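Local coordinates for protein RTX toxin RtxA (Vibrio vulnificus MO6-24/O, PDB 6IMP) that probably acts as a hydrolase, being the alpha/beta hydrolase effector domain of a secreted multifunctional toxin that contributes to virulence, at residues 156-161 and 185-190; 284-289 and 295-300. All coordinates share one frame; numbering follows the deposited sequence.

Contact 1: 156-161 and 185-190; sequences TMFNYL and ADLARY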
loop_
_atom_site.group_PDB
_atom_site.type_symbol
_atom_site.label_atom_id
_atom_site.label_comp_id
_atom_site.label_asym_id
_atom_site.label_seq_id
_atom_site.Cartn_x
_atom_site.Cartn_y
_atom_site.Cartn_z
ATOM N N THR A 156 -7.382 -0.322 -10.114
ATOM C CA THR A 156 -8.377 -1.375 -10.094
ATOM C C THR A 156 -9.065 -1.338 -8.754
ATOM O O THR A 156 -10.286 -1.200 -8.671
ATOM C CB THR A 156 -7.733 -2.752 -10.279
ATOM O OG1 THR A 156 -7.069 -2.789 -11.540
ATOM C CG2 THR A 156 -8.786 -3.864 -10.218
ATOM N N MET A 157 -8.254 -1.405 -7.704
ATOM C CA MET A 157 -8.753 -1.463 -6.350
ATOM C C MET A 157 -9.587 -0.243 -6.058
ATOM O O MET A 157 -10.657 -0.353 -5.484
ATOM C CB MET A 157 -7.603 -1.535 -5.366
ATOM C CG MET A 157 -6.937 -2.886 -5.305
ATOM S SD MET A 157 -5.467 -2.717 -4.296
ATOM C CE MET A 157 -4.341 -3.834 -5.116
ATOM N N PHE A 158 -9.098 0.923 -6.451
ATOM C CA PHE A 158 -9.902 2.130 -6.322
ATOM C C PHE A 158 -11.244 1.946 -7.002
ATOM O O PHE A 158 -12.285 2.013 -6.359
ATOM C CB PHE A 158 -9.206 3.343 -6.919
ATOM C CG PHE A 158 -9.862 4.638 -6.550
ATOM C CD1 PHE A 158 -10.031 4.982 -5.211
ATOM C CD2 PHE A 158 -10.313 5.512 -7.520
ATOM C CE1 PHE A 158 -10.625 6.174 -4.850
ATOM C CE2 PHE A 158 -10.908 6.711 -7.165
ATOM C CZ PHE A 158 -11.072 7.038 -5.828
ATOM N N ASN A 159 -11.205 1.658 -8.298
ATOM C CA ASN A 159 -12.415 1.579 -9.103
ATOM C C ASN A 159 -13.412 0.601 -8.504
ATOM O O ASN A 159 -14.601 0.879 -8.490
ATOM C CB ASN A 159 -12.092 1.199 -10.547
ATOM C CG ASN A 159 -11.449 2.336 -11.319
ATOM O OD1 ASN A 159 -11.843 3.503 -11.196
ATOM N ND2 ASN A 159 -10.455 2.000 -12.126
ATOM N N TYR A 160 -12.923 -0.497 -7.933
ATOM C CA TYR A 160 -13.807 -1.462 -7.244
ATOM C C TYR A 160 -14.629 -0.830 -6.112
ATOM O O TYR A 160 -15.792 -1.190 -5.899
ATOM C CB TYR A 160 -13.011 -2.652 -6.697
ATOM C CG TYR A 160 -13.822 -3.541 -5.790
ATOM C CD1 TYR A 160 -14.887 -4.276 -6.289
ATOM C CD2 TYR A 160 -13.551 -3.620 -4.431
ATOM C CE1 TYR A 160 -15.662 -5.083 -5.465
ATOM C CE2 TYR A 160 -14.305 -4.436 -3.597
ATOM C CZ TYR A 160 -15.365 -5.167 -4.119
ATOM O OH TYR A 160 -16.121 -5.982 -3.301
ATOM N N LEU A 161 -14.017 0.098 -5.382
ATOM C CA LEU A 161 -14.714 0.807 -4.314
ATOM C C LEU A 161 -15.766 1.716 -4.907
ATOM O O LEU A 161 -16.954 1.561 -4.624
ATOM C CB LEU A 161 -13.735 1.624 -3.469
ATOM C CG LEU A 161 -12.672 0.822 -2.718
ATOM C CD1 LEU A 161 -11.805 1.781 -1.922
ATOM C CD2 LEU A 161 -13.291 -0.229 -1.803
ATOM N N ALA A 185 0.491 7.313 -3.095
ATOM C CA ALA A 185 0.675 8.665 -3.603
ATOM C C ALA A 185 0.239 8.764 -5.056
ATOM O O ALA A 185 -0.508 9.667 -5.397
ATOM C CB ALA A 185 2.117 9.132 -3.438
ATOM N N ASP A 186 0.656 7.820 -5.900
ATOM C CA ASP A 186 0.243 7.838 -7.314
ATOM C C ASP A 186 -1.281 7.692 -7.473
ATOM O O ASP A 186 -1.894 8.399 -8.281
ATOM C CB ASP A 186 0.975 6.775 -8.146
ATOM C CG ASP A 186 1.001 7.112 -9.651
ATOM O OD1 ASP A 186 0.041 7.731 -10.168
ATOM O OD2 ASP A 186 1.996 6.762 -10.318
ATOM N N LEU A 187 -1.892 6.808 -6.696
ATOM C CA LEU A 187 -3.346 6.691 -6.723
ATOM C C LEU A 187 -3.967 8.036 -6.362
ATOM O O LEU A 187 -4.795 8.568 -7.099
ATOM C CB LEU A 187 -3.844 5.609 -5.768
ATOM C CG LEU A 187 -5.340 5.284 -5.894
ATOM C CD1 LEU A 187 -5.679 4.740 -7.270
ATOM C CD2 LEU A 187 -5.762 4.279 -4.838
ATOM N N ALA A 188 -3.521 8.615 -5.256
ATOM C CA ALA A 188 -4.087 9.875 -4.794
ATOM C C ALA A 188 -4.094 10.892 -5.937
ATOM O O ALA A 188 -5.092 11.571 -6.164
ATOM C CB ALA A 188 -3.312 10.408 -3.597
ATOM N N ARG A 189 -2.992 10.940 -6.685
ATOM C CA ARG A 189 -2.853 11.846 -7.826
ATOM C C ARG A 189 -3.910 11.539 -8.873
ATOM O O ARG A 189 -4.789 12.367 -9.147
ATOM C CB ARG A 189 -1.452 11.728 -8.446
ATOM C CG ARG A 189 -1.248 12.546 -9.711
ATOM C CD ARG A 189 0.231 12.770 -9.986
ATOM N NE ARG A 189 0.904 11.559 -10.471
ATOM C CZ ARG A 189 2.227 11.366 -10.467
ATOM N NH1 ARG A 189 3.053 12.285 -9.978
ATOM N NH2 ARG A 189 2.729 10.229 -10.926
ATOM N N TYR A 190 -3.855 10.323 -9.405
ATOM C CA TYR A 190 -4.795 9.897 -10.424
ATOM C C TYR A 190 -6.264 10.198 -10.057
ATOM O O TYR A 190 -7.038 10.592 -10.923
ATOM C CB TYR A 190 -4.596 8.408 -10.749
ATOM C CG TYR A 190 -5.800 7.729 -11.353
ATOM C CD1 TYR A 190 -6.761 7.164 -10.545
ATOM C CD2 TYR A 190 -5.971 7.652 -12.723
ATOM C CE1 TYR A 190 -7.872 6.530 -11.080
ATOM C CE2 TYR A 190 -7.087 7.031 -13.273
ATOM C CZ TYR A 190 -8.033 6.467 -12.442
ATOM O OH TYR A 190 -9.145 5.837 -12.952
#
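Phe-158 and Leu-187 mark the nearest backbone approach of two helical segments, with their CA atoms 8.0 Å apart. The short axes of 156-161 and 185-190 come no closer than 11.3 Å, and their N-to-C directions differ by 52°, a crossing of negative sign, so the gap is filled by the bulky side chains of Phe-158, Leu-187 and Tyr-190, each of which sets out toward the other helix. CB of Phe-158 lies 3.8 Å from CD1 of Leu-187 and 4.1 Å from CD2 of Leu-187, both methyls resting against it from one side. Leu-187 holds CG anti to the backbone N (chi1 -171°), which carries these methyls to Phe-158, whose ring passes beside the leucine and on toward Tyr-190.

In the alpha/beta hydrolase fold these are neighbouring helices on one side of the central sheet, 147-164 and 180-192, the second starting just after the probable nucleophile elbow at Ser-178. Beneath the pair lies strand 101-105, where Leu-103 touches both Phe-158 and Leu-187, a place suited to bulky apolar residues.

Farther from the sheet, Tyr-190 turns its ring edge to Phe-158; CE1 of Tyr-190 is 4.4 Å from CD2 of Phe-158, a loose approach. OH of Tyr-190 arrives beside the amide of Asn-159, 4.0 Å from OD1 and too far for a hydrogen bond; the amide and ring planes stand 79° apart. Polar ends suit these two partly exposed residues.

Contact 2: 284-289 and 295-300; sequences TFYGHE and MGQYAD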
loop_
_atom_site.group_PDB
_atom_site.type_symbol
_atom_site.label_atom_id
_atom_site.label_comp_id
_atom_site.label_asym_id
_atom_site.label_seq_id
_atom_site.Cartn_x
_atom_site.Cartn_y
_atom_site.Cartn_z
ATOM N N THR A 284 7.417 8.759 15.100
ATOM C CA THR A 284 6.770 7.816 15.996
ATOM C C THR A 284 7.888 7.124 16.787
ATOM O O THR A 284 9.033 7.123 16.346
ATOM C CB THR A 284 5.988 6.800 15.124
ATOM O OG1 THR A 284 4.689 7.317 14.821
ATOM C CG2 THR A 284 5.826 5.535 15.765
ATOM N N PHE A 285 7.575 6.536 17.940
ATOM C CA PHE A 285 8.593 5.715 18.663
ATOM C C PHE A 285 8.564 4.187 18.393
ATOM O O PHE A 285 9.125 3.378 19.160
ATOM C CB PHE A 285 8.663 6.057 20.160
ATOM C CG PHE A 285 7.347 6.051 20.865
ATOM C CD1 PHE A 285 6.827 4.873 21.381
ATOM C CD2 PHE A 285 6.678 7.240 21.105
ATOM C CE1 PHE A 285 5.632 4.879 22.082
ATOM C CE2 PHE A 285 5.487 7.255 21.803
ATOM C CZ PHE A 285 4.959 6.076 22.291
ATOM N N TYR A 286 8.041 3.837 17.218
ATOM C CA TYR A 286 7.711 2.469 16.839
ATOM C C TYR A 286 8.615 2.045 15.695
ATOM O O TYR A 286 8.952 2.856 14.829
ATOM C CB TYR A 286 6.254 2.370 16.393
ATOM C CG TYR A 286 5.265 2.574 17.519
ATOM C CD1 TYR A 286 5.289 1.757 18.636
ATOM C CD2 TYR A 286 4.280 3.559 17.452
ATOM C CE1 TYR A 286 4.374 1.926 19.666
ATOM C CE2 TYR A 286 3.365 3.738 18.476
ATOM C CZ TYR A 286 3.410 2.918 19.579
ATOM O OH TYR A 286 2.499 3.089 20.601
ATOM N N GLY A 287 9.017 0.776 15.713
ATOM C CA GLY A 287 9.770 0.176 14.613
ATOM C C GLY A 287 8.906 0.001 13.373
ATOM O O GLY A 287 7.675 0.128 13.437
ATOM N N HIS A 288 9.550 -0.302 12.248
ATOM C CA HIS A 288 8.874 -0.329 10.941
ATOM C C HIS A 288 7.706 -1.328 10.845
ATOM O O HIS A 288 6.693 -1.032 10.215
ATOM C CB HIS A 288 9.880 -0.598 9.825
ATOM C CG HIS A 288 9.296 -0.494 8.449
ATOM N ND1 HIS A 288 9.117 0.711 7.801
ATOM C CD2 HIS A 288 8.843 -1.449 7.602
ATOM C CE1 HIS A 288 8.591 0.490 6.610
ATOM N NE2 HIS A 288 8.414 -0.811 6.465
ATOM N N GLU A 289 7.851 -2.490 11.475
ATOM C CA GLU A 289 6.872 -3.575 11.343
ATOM C C GLU A 289 5.841 -3.618 12.481
ATOM O O GLU A 289 4.962 -4.488 12.491
ATOM C CB GLU A 289 7.585 -4.930 11.257
ATOM C CG GLU A 289 8.590 -5.026 10.126
ATOM C CD GLU A 289 9.100 -6.435 9.913
ATOM O OE1 GLU A 289 8.353 -7.258 9.338
ATOM O OE2 GLU A 289 10.261 -6.710 10.297
ATOM N N MET A 295 -0.901 1.394 15.177
ATOM C CA MET A 295 -2.300 1.684 14.875
ATOM C C MET A 295 -3.090 1.969 16.160
ATOM O O MET A 295 -3.881 2.924 16.207
ATOM C CB MET A 295 -2.942 0.551 14.061
ATOM C CG MET A 295 -2.555 0.544 12.581
ATOM S SD MET A 295 -2.762 2.121 11.711
ATOM C CE MET A 295 -4.543 2.310 11.727
ATOM N N GLY A 296 -2.827 1.189 17.214
ATOM C CA GLY A 296 -3.415 1.448 18.536
ATOM C C GLY A 296 -3.337 2.919 18.934
ATOM O O GLY A 296 -4.364 3.571 19.199
ATOM N N GLN A 297 -2.115 3.453 18.930
ATOM C CA GLN A 297 -1.871 4.811 19.385
ATOM C C GLN A 297 -2.485 5.833 18.443
ATOM O O GLN A 297 -3.094 6.803 18.886
ATOM C CB GLN A 297 -0.379 5.076 19.510
ATOM C CG GLN A 297 -0.075 6.374 20.234
ATOM C CD GLN A 297 1.369 6.800 20.095
ATOM O OE1 GLN A 297 2.290 6.036 20.393
ATOM N NE2 GLN A 297 1.577 8.031 19.656
ATOM N N TYR A 298 -2.319 5.621 17.142
ATOM C CA TYR A 298 -2.649 6.650 16.158
ATOM C C TYR A 298 -4.027 6.479 15.488
ATOM O O TYR A 298 -4.554 7.437 14.914
ATOM C CB TYR A 298 -1.536 6.749 15.114
ATOM C CG TYR A 298 -0.249 7.331 15.657
ATOM C CD1 TYR A 298 -0.043 8.707 15.696
ATOM C CD2 TYR A 298 0.771 6.504 16.121
ATOM C CE1 TYR A 298 1.145 9.244 16.181
ATOM C CE2 TYR A 298 1.961 7.027 16.604
ATOM C CZ TYR A 298 2.145 8.395 16.632
ATOM O OH TYR A 298 3.327 8.897 17.127
ATOM N N ALA A 299 -4.640 5.301 15.610
ATOM C CA ALA A 299 -5.928 5.031 14.936
ATOM C C ALA A 299 -6.911 6.212 14.991
ATOM O O ALA A 299 -7.616 6.484 14.011
ATOM C CB ALA A 299 -6.592 3.784 15.508
ATOM N N ASP A 300 -6.960 6.891 16.141
ATOM C CA ASP A 300 -7.901 7.995 16.353
ATOM C C ASP A 300 -7.508 9.232 15.548
ATOM O O ASP A 300 -8.349 9.813 14.852
ATOM C CB ASP A 300 -8.043 8.329 17.852
ATOM C CG ASP A 300 -9.080 7.437 18.570
ATOM O OD1 ASP A 300 -10.001 6.914 17.904
ATOM O OD2 ASP A 300 -8.994 7.288 19.808
#
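Thr-284 and Tyr-298 meet on the buried side of this contact, between a loop and the helix that follows it. Tyr-298 is long enough to cross from the helix, and its hydroxyl is held chiefly by a hydrogen bond with OE1 of Glu-282 in the short preceding strand 282-283. A weak, secondary bond comes from OG1 of Thr-284, donating to OH of Tyr-298 at 3.1 Å; the threonine is small enough to sit beside the phenol. Next to this pair, Tyr-286 and Tyr-298 meet edge to edge through their CE2 atoms, 4.0 Å apart; Leu-294 of the helix touches both Thr-284 and Tyr-286.

Loop 284-289 follows the last strand of the alpha/beta hydrolase sheet, where this fold usually carries its catalytic histidine. His-288 fits that role: its NE2 is hydrogen-bonded to OG of Ser-178, the serine of the GxSxG pattern, consistent with a nucleophile elbow. The contact packs the loop's earlier residues against helix 291-302.

On the exposed side, the extended chain of Gln-297 carries its amide out to Tyr-286 and Phe-285. OE1 of Gln-297 lies 3.0 Å from OH of Tyr-286 and 3.3 Å from CZ of Phe-285, whose ring plane is 33° from the amide. A long amide suits this margin, its aliphatic part lying against the phenol end of Tyr-286. The exposed ring of Phe-285 sets CD1 above one face of the Tyr-286 ring, displaced toward its periphery.

Contacts 1 and 2 lie on opposite sides of the chain's centre, their own centres about 24 Å apart, and share no helix or strand. Contact 1, centred about 11 Å from the chain's centre, joins two helices over the sheet; it is chiefly apolar, and its touching residues are buried or partly exposed. Contact 2, centred about 16 Å out, joins a loop to its following helix beyond edge strand 282-283; three buried residues, two of them hydroxyl-paired, adjoin exposed Phe-285 and Gln-297. Each involves an element bordering the probable active site: the helix of 185-190 begins just after Ser-178, and loop 284-289 holds His-288, though neither residue touches across the contacts.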